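Local structure of isochorismatase hydrolase (Alkaliphilus metalliredigens, 3HB7) at residues Pro36-Ile41 / Val124-Trp129; Phe42-Gly47 / Gln184-Asp189. The protein is an isochorismatase-family protein, probably a hydrolase, whose exact substrate and reaction are not established. All coordinates share one frame; numbering follows the deposited sequence.

Helix 35-47 takes part in both contacts, with its first turns in interaction 1 and its last in interaction 2. In the first, residues 36-41 meet the end of strand 122-126, a central strand of the parallel sheet; all three touching residues are buried, and the chemistry is methyl against carbon. In the second, residues 42-47 face the end of helix 179-187 near the surface, where two indoles and a carboxylate approach one another loosely. The contacts bury nearly equal areas, 113 and 112 Å². The centres of interactions 1 and 2 lie about 14 Å apart, and the same helix gives a buried contact to the sheet and a surface contact to a second helix.

Interaction 1: residues Pro36-Ile41 / Val124-Trp129; sequences PDLQKI and VLTGVW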
# COMPACT_ATOMS: atom_id res chain seq x y z
N PRO E 36 -42.86 5.13 -0.90
CA PRO E 36 -44.00 4.57 -1.58
C PRO E 36 -44.50 3.35 -0.87
O PRO E 36 -45.69 3.16 -0.71
CB PRO E 36 -43.41 4.18 -2.93
CG PRO E 36 -42.27 5.05 -3.10
CD PRO E 36 -41.69 5.21 -1.78
N ASP E 37 -43.58 2.50 -0.43
CA ASP E 37 -43.95 1.33 0.32
C ASP E 37 -44.59 1.63 1.66
O ASP E 37 -45.45 0.91 2.09
CB ASP E 37 -42.76 0.40 0.50
CG ASP E 37 -42.23 -0.08 -0.79
OD1 ASP E 37 -42.57 -1.20 -1.19
OD2 ASP E 37 -41.47 0.65 -1.42
N LEU E 38 -44.13 2.66 2.35
CA LEU E 38 -44.74 3.04 3.61
C LEU E 38 -46.15 3.60 3.44
O LEU E 38 -47.05 3.28 4.19
CB LEU E 38 -43.83 3.95 4.44
CG LEU E 38 -42.56 3.34 5.07
CD1 LEU E 38 -41.98 4.18 6.12
CD2 LEU E 38 -42.83 2.02 5.64
N GLN E 39 -46.33 4.41 2.42
CA GLN E 39 -47.64 4.96 2.10
C GLN E 39 -48.58 3.84 1.78
O GLN E 39 -49.73 3.86 2.14
CB GLN E 39 -47.54 5.90 0.93
CG GLN E 39 -47.02 7.23 1.31
CD GLN E 39 -46.94 8.15 0.14
OE1 GLN E 39 -46.42 7.80 -0.90
NE2 GLN E 39 -47.46 9.34 0.30
N LYS E 40 -48.07 2.83 1.12
CA LYS E 40 -48.91 1.73 0.78
C LYS E 40 -49.44 1.10 2.06
O LYS E 40 -50.60 0.82 2.19
CB LYS E 40 -48.09 0.72 0.00
CG LYS E 40 -48.85 -0.41 -0.56
CD LYS E 40 -48.04 -1.68 -0.61
CE LYS E 40 -47.41 -1.91 -1.96
NZ LYS E 40 -46.77 -3.24 -2.03
N ILE E 41 -48.55 0.83 2.98
CA ILE E 41 -48.93 0.21 4.22
C ILE E 41 -49.83 1.14 5.02
O ILE E 41 -50.74 0.72 5.66
CB ILE E 41 -47.72 -0.34 4.99
CG1 ILE E 41 -48.15 -1.43 5.94
CG2 ILE E 41 -47.04 0.71 5.75
CD1 ILE E 41 -47.34 -2.65 5.86
N VAL E 124 -43.97 -4.09 14.55
CA VAL E 124 -43.34 -4.22 13.27
C VAL E 124 -42.66 -2.94 12.84
O VAL E 124 -43.19 -1.88 13.00
CB VAL E 124 -44.32 -4.77 12.18
CG1 VAL E 124 -45.51 -5.44 12.79
CG2 VAL E 124 -44.71 -3.73 11.22
N LEU E 125 -41.47 -3.05 12.30
CA LEU E 125 -40.57 -1.93 12.19
C LEU E 125 -40.44 -1.33 10.83
O LEU E 125 -40.23 -2.02 9.87
CB LEU E 125 -39.18 -2.34 12.64
CG LEU E 125 -38.91 -2.43 14.12
CD1 LEU E 125 -39.42 -1.22 14.73
CD2 LEU E 125 -39.57 -3.60 14.69
N THR E 126 -40.54 -0.02 10.77
CA THR E 126 -40.44 0.71 9.55
C THR E 126 -39.70 1.99 9.77
O THR E 126 -39.70 2.52 10.83
CB THR E 126 -41.82 1.02 8.96
OG1 THR E 126 -42.55 1.84 9.85
CG2 THR E 126 -42.58 -0.24 8.74
N GLY E 127 -39.10 2.52 8.74
CA GLY E 127 -38.31 3.70 8.94
C GLY E 127 -36.84 3.49 8.80
O GLY E 127 -36.37 2.55 8.20
N VAL E 128 -36.12 4.40 9.41
CA VAL E 128 -34.76 4.67 9.15
C VAL E 128 -34.03 5.02 10.47
O VAL E 128 -34.63 5.59 11.33
CB VAL E 128 -34.79 5.86 8.22
CG1 VAL E 128 -34.18 7.04 8.78
CG2 VAL E 128 -34.31 5.51 6.89
N TRP E 129 -32.74 4.74 10.62
CA TRP E 129 -31.94 3.88 9.79
C TRP E 129 -32.06 2.48 10.26
O TRP E 129 -32.18 2.23 11.42
CB TRP E 129 -30.46 4.20 9.89
CG TRP E 129 -30.04 5.56 9.66
CD1 TRP E 129 -30.81 6.64 9.53
CD2 TRP E 129 -28.71 6.01 9.54
NE1 TRP E 129 -30.06 7.73 9.34
CE2 TRP E 129 -28.75 7.37 9.34
CE3 TRP E 129 -27.47 5.38 9.60
CZ2 TRP E 129 -27.62 8.12 9.21
CZ3 TRP E 129 -26.37 6.12 9.47
CH2 TRP E 129 -26.44 7.47 9.27
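With CG of L38 beside the backbone N and anti to the carbonyl carbon (chi1 -70°), and with T126 holding OG1 between its own backbone N and carbonyl carbon (chi1 62°), which leaves CG2 anti to the carbonyl carbon, a leucine methyl is set against CB and CG2 of the threonine. CD2 of L38 lies 3.6 Å from CB of T126 and 3.8 Å from its CG2; the two side chains run alongside each other, pointing opposite ways. The polar branch is used elsewhere: OG1 of T126 is hydrogen-bonded to the carbonyl O of L11, in strand 8-13, which satisfies this buried hydroxyl. The second leucine methyl reaches the backbone further on, CD1 of L38 standing 4.2 Å from N of G127, where the chain changes direction. No hydrogen bond joins the two segments, whose nearest CA atoms, those of L38 and T126, are 7.7 Å apart. One turn along the helix, I41 also directs its CB toward the strand but packs on V179 and Y182 of helix 179-187. Strand 122-126 is flanked by parallel strands 8-13 and 147-151, and a helix laid over such a strand by its apolar side chains is characteristic of the three-layer alpha/beta fold of isochorismatase-like hydrolases.

Interaction 2: residues Phe42-Gly47 / Gln184-Asp189; sequences FEWVRG and QAWEND
W44 reaches across to W186 and E187 from the last turns of helix 35-47, its CB directed at the other helix and its CG anti to the backbone N (chi1 173°), which carries the indole out from the helix axis. Beyond CB and CG, the indole divides between two neighbours. On the pyrrole side, NE1 of W44 lies 4.1 Å from OE1 of E187 and also 4.1 Å from its OE2; these separations are too long for a hydrogen bond. E187 arrives there because its chain bends at chi2 (77°), bringing the acid nearer than its CB direction alone would suggest. At the far end of the benzene ring, CH2 of W44 meets CD1 of W186 at 4.2 Å. The six-membered ring of W44 and the five-membered ring of W186 have centroids 5.9 Å apart and planes at 52°, an oblique pairing. Just past these residues helix 179-187 ends in a Schellman motif, with D189 at positive phi and its N bonded to O of W186 at 3.0 Å. W186 also makes edge-to-face pairs with H8 and Y182, and both tryptophans touch I53. Long side chains thus bridge the ends of helices 35-47 and 179-187 beside the start of strand 53-60, while the backbones stay well apart, the nearest CA atoms, of W44 and Q184, being 11.1 Å from each other.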
# COMPACT_ATOMS: atom_id res chain seq x y z
N PHE E 42 -49.57 2.43 4.96
CA PHE E 42 -50.37 3.34 5.74
C PHE E 42 -51.80 3.21 5.28
O PHE E 42 -52.70 3.01 6.07
CB PHE E 42 -49.95 4.77 5.45
CG PHE E 42 -48.89 5.30 6.36
CD1 PHE E 42 -48.82 6.64 6.63
CD2 PHE E 42 -47.97 4.49 6.92
CE1 PHE E 42 -47.86 7.13 7.44
CE2 PHE E 42 -47.02 5.00 7.72
CZ PHE E 42 -46.97 6.31 7.98
N GLU E 43 -52.00 3.33 3.98
CA GLU E 43 -53.33 3.30 3.42
C GLU E 43 -53.98 1.97 3.70
O GLU E 43 -55.13 1.90 4.03
CB GLU E 43 -53.30 3.59 1.94
N TRP E 44 -53.23 0.90 3.59
CA TRP E 44 -53.82 -0.38 3.84
C TRP E 44 -54.28 -0.51 5.25
O TRP E 44 -55.34 -1.02 5.51
CB TRP E 44 -52.80 -1.45 3.62
CG TRP E 44 -53.28 -2.73 4.02
CD1 TRP E 44 -54.13 -3.50 3.35
CD2 TRP E 44 -52.92 -3.45 5.19
NE1 TRP E 44 -54.36 -4.66 4.02
CE2 TRP E 44 -53.61 -4.65 5.16
CE3 TRP E 44 -52.08 -3.19 6.26
CZ2 TRP E 44 -53.50 -5.60 6.16
CZ3 TRP E 44 -51.97 -4.12 7.24
CH2 TRP E 44 -52.67 -5.32 7.19
N VAL E 45 -53.47 -0.09 6.19
CA VAL E 45 -53.87 -0.15 7.58
C VAL E 45 -55.04 0.77 7.90
O VAL E 45 -55.92 0.41 8.65
CB VAL E 45 -52.69 0.17 8.50
CG1 VAL E 45 -53.16 0.81 9.76
CG2 VAL E 45 -51.96 -1.08 8.82
N ARG E 46 -54.99 1.98 7.39
CA ARG E 46 -56.02 2.96 7.65
C ARG E 46 -57.33 2.47 7.07
O ARG E 46 -58.39 2.57 7.66
CB ARG E 46 -55.61 4.27 7.02
CG ARG E 46 -54.70 5.07 7.87
CD ARG E 46 -53.66 5.78 7.07
NE ARG E 46 -52.97 6.74 7.91
CZ ARG E 46 -52.31 7.79 7.47
NH1 ARG E 46 -52.23 8.05 6.19
NH2 ARG E 46 -51.73 8.59 8.32
N GLY E 47 -57.21 1.86 5.90
CA GLY E 47 -58.33 1.25 5.22
C GLY E 47 -58.92 0.13 6.03
O GLY E 47 -60.10 -0.11 5.95
N GLN E 184 -50.12 -9.66 2.89
CA GLN E 184 -50.71 -10.90 2.42
C GLN E 184 -50.89 -11.93 3.52
O GLN E 184 -51.78 -12.75 3.45
CB GLN E 184 -49.93 -11.49 1.27
CG GLN E 184 -50.22 -12.93 1.06
CD GLN E 184 -51.36 -13.18 0.11
OE1 GLN E 184 -51.86 -12.27 -0.54
NE2 GLN E 184 -51.77 -14.44 0.01
N ALA E 185 -50.02 -11.92 4.50
CA ALA E 185 -50.14 -12.86 5.58
C ALA E 185 -51.39 -12.63 6.39
O ALA E 185 -52.02 -13.56 6.84
CB ALA E 185 -48.95 -12.82 6.43
N TRP E 186 -51.73 -11.38 6.62
CA TRP E 186 -52.94 -11.04 7.34
C TRP E 186 -54.17 -11.45 6.58
O TRP E 186 -55.14 -11.89 7.15
CB TRP E 186 -52.99 -9.56 7.67
CG TRP E 186 -52.35 -9.18 8.96
CD1 TRP E 186 -51.10 -8.67 9.12
CD2 TRP E 186 -52.91 -9.25 10.27
NE1 TRP E 186 -50.86 -8.42 10.43
CE2 TRP E 186 -51.96 -8.77 11.16
CE3 TRP E 186 -54.14 -9.67 10.77
CZ2 TRP E 186 -52.18 -8.71 12.51
CZ3 TRP E 186 -54.35 -9.60 12.11
CH2 TRP E 186 -53.38 -9.13 12.96
N GLU E 187 -54.11 -11.27 5.27
CA GLU E 187 -55.25 -11.54 4.41
C GLU E 187 -55.57 -12.99 4.50
O GLU E 187 -56.71 -13.38 4.54
CB GLU E 187 -54.91 -11.19 2.97
CG GLU E 187 -55.89 -10.26 2.34
CD GLU E 187 -55.71 -8.82 2.78
OE1 GLU E 187 -55.61 -7.94 1.90
OE2 GLU E 187 -55.69 -8.57 3.99
N ASN E 188 -54.52 -13.77 4.62
CA ASN E 188 -54.58 -15.21 4.67
C ASN E 188 -54.88 -15.75 6.05
O ASN E 188 -54.90 -16.94 6.26
CB ASN E 188 -53.24 -15.76 4.21
CG ASN E 188 -53.17 -15.92 2.72
OD1 ASN E 188 -53.37 -14.98 1.96
ND2 ASN E 188 -52.89 -17.12 2.29
N ASP E 189 -55.09 -14.88 7.00
CA ASP E 189 -55.33 -15.36 8.34
C ASP E 189 -54.18 -16.25 8.82
O ASP E 189 -54.39 -17.19 9.55
CB ASP E 189 -56.64 -16.12 8.41